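Local coordinates for protein membrane-anchored mycosin mycp1 (PDB 4HVL) that probably acts as a membrane-anchored, subtilisin-like serine endopeptidase of the ESX-1 (type VII) secretion system of mycobacteria, at residues A[18-30]-A[133-145]. Residues are numbered along the deposited sequence; the frame is centred on the assembly and turned at random.
Sequences GPDNPMEQRRVCA and HTSAAFQPVGART. With ZN (zinc ion), chain B.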
loop_
_atom_site.group_PDB
_atom_site.type_symbol
_atom_site.label_atom_id
_atom_site.label_comp_id
_atom_site.label_asym_id
_atom_site.label_seq_id
_atom_site.Cartn_x
_atom_site.Cartn_y
_atom_site.Cartn_z
ATOM N N GLY A 18 11.303 -15.046 4.471
ATOM C CA GLY A 18 10.728 -15.825 5.573
ATOM C C GLY A 18 10.300 -14.960 6.751
ATOM O O GLY A 18 10.757 -13.837 6.865
ATOM N N PRO A 19 9.419 -15.481 7.635
ATOM C CA PRO A 19 8.933 -14.674 8.764
ATOM C C PRO A 19 10.014 -14.459 9.834
ATOM O O PRO A 19 10.989 -15.219 9.881
ATOM C CB PRO A 19 7.767 -15.511 9.315
ATOM C CG PRO A 19 8.124 -16.915 8.963
ATOM C CD PRO A 19 8.899 -16.862 7.687
ATOM N N ASP A 20 9.839 -13.429 10.656
ATOM C CA ASP A 20 10.726 -13.150 11.805
ATOM C C ASP A 20 10.730 -14.289 12.812
ATOM O O ASP A 20 11.708 -14.515 13.500
ATOM C CB ASP A 20 10.247 -11.891 12.531
ATOM C CG ASP A 20 11.152 -11.498 13.685
ATOM O OD1 ASP A 20 12.346 -11.203 13.439
ATOM O OD2 ASP A 20 10.667 -11.472 14.844
ATOM N N ASN A 21 9.596 -14.959 12.936
ATOM C CA ASN A 21 9.486 -16.132 13.786
ATOM C C ASN A 21 8.501 -17.117 13.156
ATOM O O ASN A 21 7.699 -16.742 12.304
ATOM C CB ASN A 21 9.042 -15.729 15.185
ATOM C CG ASN A 21 7.856 -14.802 15.156
ATOM O OD1 ASN A 21 6.725 -15.242 14.912
ATOM N ND2 ASN A 21 8.098 -13.501 15.382
ATOM N N PRO A 22 8.561 -18.382 13.561
ATOM C CA PRO A 22 7.791 -19.388 12.833
ATOM C C PRO A 22 6.280 -19.147 12.828
ATOM O O PRO A 22 5.726 -18.666 13.812
ATOM C CB PRO A 22 8.124 -20.675 13.578
ATOM C CG PRO A 22 9.439 -20.418 14.231
ATOM C CD PRO A 22 9.395 -18.981 14.621
ATOM N N MET A 23 5.632 -19.509 11.725
ATOM C CA MET A 23 4.236 -19.171 11.468
ATOM C C MET A 23 3.541 -20.397 10.886
ATOM O O MET A 23 4.149 -21.123 10.078
ATOM C CB MET A 23 4.115 -18.038 10.440
ATOM C CG MET A 23 4.705 -16.692 10.823
ATOM S SD MET A 23 3.864 -15.896 12.206
ATOM C CE MET A 23 2.346 -15.313 11.478
ATOM N N GLU A 24 2.280 -20.604 11.274
ATOM C CA GLU A 24 1.510 -21.774 10.868
ATOM C C GLU A 24 0.105 -21.383 10.444
ATOM O O GLU A 24 -0.576 -20.596 11.127
ATOM C CB GLU A 24 1.446 -22.791 12.013
ATOM C CG GLU A 24 0.566 -24.006 11.713
ATOM C CD GLU A 24 0.635 -25.089 12.785
ATOM O OE1 GLU A 24 1.210 -24.840 13.866
ATOM O OE2 GLU A 24 0.081 -26.183 12.551
ATOM N N GLN A 25 -0.335 -21.949 9.318
ATOM C CA GLN A 25 -1.685 -21.691 8.832
ATOM C C GLN A 25 -2.696 -22.384 9.739
ATOM O O GLN A 25 -2.690 -23.604 9.853
ATOM C CB GLN A 25 -1.858 -22.169 7.393
ATOM C CG GLN A 25 -3.209 -21.810 6.825
ATOM C CD GLN A 25 -3.337 -22.154 5.356
ATOM O OE1 GLN A 25 -2.390 -22.607 4.730
ATOM N NE2 GLN A 25 -4.511 -21.920 4.800
ATOM N N ARG A 26 -3.564 -21.593 10.365
ATOM C CA ARG A 26 -4.631 -22.116 11.217
ATOM C C ARG A 26 -6.019 -22.065 10.559
ATOM O O ARG A 26 -6.945 -22.705 11.038
ATOM C CB ARG A 26 -4.670 -21.339 12.524
ATOM C CG ARG A 26 -3.358 -21.334 13.308
ATOM C CD ARG A 26 -3.147 -22.590 14.137
ATOM N NE ARG A 26 -2.453 -22.272 15.394
ATOM C CZ ARG A 26 -1.146 -22.436 15.644
ATOM N NH1 ARG A 26 -0.314 -22.940 14.740
ATOM N NH2 ARG A 26 -0.663 -22.094 16.830
ATOM N N ARG A 27 -6.174 -21.313 9.479
ATOM C CA ARG A 27 -7.464 -21.193 8.818
ATOM C C ARG A 27 -7.406 -21.506 7.329
ATOM O O ARG A 27 -6.403 -21.218 6.660
ATOM C CB ARG A 27 -8.001 -19.774 8.956
ATOM C CG ARG A 27 -8.203 -19.285 10.372
ATOM C CD ARG A 27 -8.809 -17.891 10.302
ATOM N NE ARG A 27 -8.764 -17.186 11.583
ATOM C CZ ARG A 27 -8.975 -15.877 11.734
ATOM N NH1 ARG A 27 -9.250 -15.104 10.681
ATOM N NH2 ARG A 27 -8.909 -15.332 12.947
ATOM N N VAL A 28 -8.518 -22.028 6.811
ATOM C CA VAL A 28 -8.708 -22.219 5.375
ATOM C C VAL A 28 -8.770 -20.859 4.677
ATOM O O VAL A 28 -9.221 -19.869 5.246
ATOM C CB VAL A 28 -9.977 -23.056 5.073
ATOM C CG1 VAL A 28 -10.230 -23.161 3.571
ATOM C CG2 VAL A 28 -9.845 -24.444 5.676
ATOM N N CYS A 29 -8.264 -20.811 3.453
ATOM C CA CYS A 29 -8.110 -19.541 2.757
ATOM C C CYS A 29 -9.457 -18.960 2.351
ATOM O O CYS A 29 -10.371 -19.676 1.958
ATOM C CB CYS A 29 -7.226 -19.735 1.529
ATOM S SG CYS A 29 -5.548 -20.268 1.985
ATOM N N ALA A 30 -9.557 -17.649 2.450
ATOM C CA ALA A 30 -10.718 -16.913 1.950
ATOM C C ALA A 30 -10.625 -16.739 0.446
ATOM O O ALA A 30 -9.557 -16.923 -0.151
ATOM C CB ALA A 30 -10.796 -15.551 2.623
ATOM N N HIS A 133 3.811 -10.589 2.852
ATOM C CA HIS A 133 4.291 -10.152 4.151
ATOM C C HIS A 133 3.265 -10.374 5.284
ATOM O O HIS A 133 3.677 -10.522 6.439
ATOM C CB HIS A 133 4.724 -8.686 4.105
ATOM C CG HIS A 133 5.122 -8.154 5.441
ATOM N ND1 HIS A 133 4.253 -7.447 6.240
ATOM C CD2 HIS A 133 6.242 -8.342 6.178
ATOM C CE1 HIS A 133 4.837 -7.174 7.391
ATOM N NE2 HIS A 133 6.047 -7.702 7.375
ATOM N N THR A 134 1.964 -10.415 4.970
ATOM C CA THR A 134 0.907 -10.580 5.977
ATOM C C THR A 134 -0.093 -11.639 5.580
ATOM O O THR A 134 -0.362 -11.804 4.393
ATOM C CB THR A 134 0.127 -9.251 6.191
ATOM O OG1 THR A 134 0.943 -8.357 6.937
ATOM C CG2 THR A 134 -1.150 -9.435 6.994
ATOM N N SER A 135 -0.642 -12.346 6.579
ATOM C CA SER A 135 -1.871 -13.147 6.414
ATOM C C SER A 135 -2.604 -13.352 7.723
ATOM O O SER A 135 -2.021 -13.872 8.689
ATOM C CB SER A 135 -1.608 -14.528 5.815
ATOM O OG SER A 135 -2.819 -15.307 5.829
ATOM N N ALA A 136 -3.898 -13.027 7.722
ATOM C CA ALA A 136 -4.777 -13.328 8.834
ATOM C C ALA A 136 -5.038 -14.842 9.022
ATOM O O ALA A 136 -5.614 -15.241 10.012
ATOM C CB ALA A 136 -6.095 -12.579 8.660
ATOM N N ALA A 137 -4.638 -15.675 8.060
ATOM C CA ALA A 137 -4.854 -17.122 8.148
ATOM C C ALA A 137 -3.762 -17.864 8.947
ATOM O O ALA A 137 -3.925 -19.044 9.278
ATOM C CB ALA A 137 -4.942 -17.714 6.746
ATOM N N PHE A 138 -2.661 -17.169 9.233
ATOM C CA PHE A 138 -1.523 -17.744 9.951
ATOM C C PHE A 138 -1.387 -17.151 11.329
ATOM O O PHE A 138 -1.743 -15.988 11.543
ATOM C CB PHE A 138 -0.230 -17.458 9.194
ATOM C CG PHE A 138 -0.049 -18.280 7.960
ATOM C CD1 PHE A 138 -0.888 -18.105 6.863
ATOM C CD2 PHE A 138 0.985 -19.191 7.870
ATOM C CE1 PHE A 138 -0.705 -18.854 5.712
ATOM C CE2 PHE A 138 1.175 -19.933 6.727
ATOM C CZ PHE A 138 0.331 -19.762 5.644
ATOM N N GLN A 139 -0.826 -17.928 12.247
ATOM C CA GLN A 139 -0.537 -17.465 13.607
ATOM C C GLN A 139 0.903 -17.842 13.979
ATOM O O GLN A 139 1.402 -18.891 13.544
ATOM C CB GLN A 139 -1.478 -18.116 14.643
ATOM C CG GLN A 139 -2.939 -17.693 14.568
ATOM C CD GLN A 139 -3.146 -16.225 14.913
ATOM O OE1 GLN A 139 -2.534 -15.702 15.859
ATOM N NE2 GLN A 139 -4.004 -15.545 14.144
ATOM N N PRO A 140 1.546 -17.021 14.832
ATOM C CA PRO A 140 2.874 -17.376 15.329
ATOM C C PRO A 140 2.849 -18.710 16.077
ATOM O O PRO A 140 1.926 -18.977 16.833
ATOM C CB PRO A 140 3.227 -16.219 16.282
ATOM C CG PRO A 140 2.116 -15.222 16.157
ATOM C CD PRO A 140 0.934 -15.942 15.625
ATOM N N VAL A 141 3.834 -19.563 15.820
ATOM C CA VAL A 141 3.952 -20.815 16.542
ATOM C C VAL A 141 4.307 -20.411 17.967
ATOM O O VAL A 141 5.172 -19.550 18.169
ATOM C CB VAL A 141 5.041 -21.730 15.949
ATOM C CG1 VAL A 141 5.199 -22.981 16.780
ATOM C CG2 VAL A 141 4.712 -22.107 14.517
ATOM N N GLY A 142 3.616 -20.997 18.945
ATOM C CA GLY A 142 3.840 -20.684 20.360
ATOM C C GLY A 142 5.314 -20.464 20.624
ATOM O O GLY A 142 6.142 -21.274 20.214
ATOM N N ALA A 143 5.656 -19.354 21.268
ATOM C CA ALA A 143 7.053 -19.067 21.581
ATOM C C ALA A 143 7.196 -18.379 22.934
ATOM O O ALA A 143 6.342 -17.585 23.325
ATOM C CB ALA A 143 7.670 -18.210 20.486
ATOM N N ARG A 144 8.282 -18.693 23.636
ATOM C CA ARG A 144 8.616 -18.038 24.896
ATOM C C ARG A 144 9.173 -16.629 24.626
ATOM O O ARG A 144 10.355 -16.494 24.303
ATOM C CB ARG A 144 9.662 -18.869 25.652
ATOM C CG ARG A 144 9.236 -20.292 25.993
ATOM C CD ARG A 144 10.438 -21.177 26.291
ATOM N NE ARG A 144 10.051 -22.523 26.718
ATOM C CZ ARG A 144 9.961 -22.947 27.985
ATOM N NH1 ARG A 144 10.231 -22.146 29.018
ATOM N NH2 ARG A 144 9.602 -24.206 28.232
ATOM N N THR A 145 8.332 -15.593 24.742
ATOM C CA THR A 145 8.789 -14.188 24.610
ATOM C C THR A 145 8.502 -13.350 25.863
ATOM O O THR A 145 7.664 -13.710 26.687
ATOM C CB THR A 145 8.167 -13.465 23.390
ATOM O OG1 THR A 145 6.740 -13.475 23.498
ATOM C CG2 THR A 145 8.598 -14.123 22.072
HETATM ZN ZN ZN B . 2.197 -6.874 6.072
HETATM O O HOH W 1 6.746 -18.184 16.374
#
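The Phe138 ring takes Gln25 on one face: CB of Gln25 sits 3.8 Å from the ring centroid, 14° off the normal, a CH-pi contact, while the backbone carbonyl carbon of Met23 lies at the ring edge. In Gln25, CG lies opposite the backbone N (chi1 -175°) and the chain runs on extended past the ring, its amide plane 23° from the ring plane; a glutamine suits this surface site because its methylenes cover the aromatic face while its amide reaches forward to the backbone two residues on, NE2 hydrogen-bonding to Arg27 O at 2.7 Å. On the face that carries Glu24 and Gln139, CB of Gln139 lies over one face of the Arg26 guanidinium, and CG of Glu24 lies in plane at its edge. Bends at chi2 and chi3 fold the arginine back, bringing NH1 within 2.6 Å of Glu24 OE1 in a salt bridge. The Arg27 guanidinium has Ala136 O over one face.

Strands 23-25 and 138-140 form a two-stranded antiparallel ribbon on the surface of the subtilisin fold, separate from its parallel sheet; it joins the segment near the N-terminus to the chain beyond the zinc ligands His133 and Thr134, whose site Glu181 shares. Glu24 and Gln139 are a hydrogen-bonded pair, with Glu24 N 3.0 Å from Gln139 O and Gln139 N 2.9 Å from Glu24 O. Farther along, Ala137 O accepts from both Arg26 N and Arg27 N, the second at 3.2 Å; Ser135 OG accepts from Ala137 N, two residues on, an ST turn. Pro140, whose nitrogen has no hydrogen to give, fits the non-hydrogen-bonded position opposite Met23, whose flexible thioether curls over it, SD 3.6 Å from Pro140 CA. Beyond it, Val141 N donates to Pro22 O, and a water lies 2.8 Å from both Pro22 O and Val141 O and may bridge them.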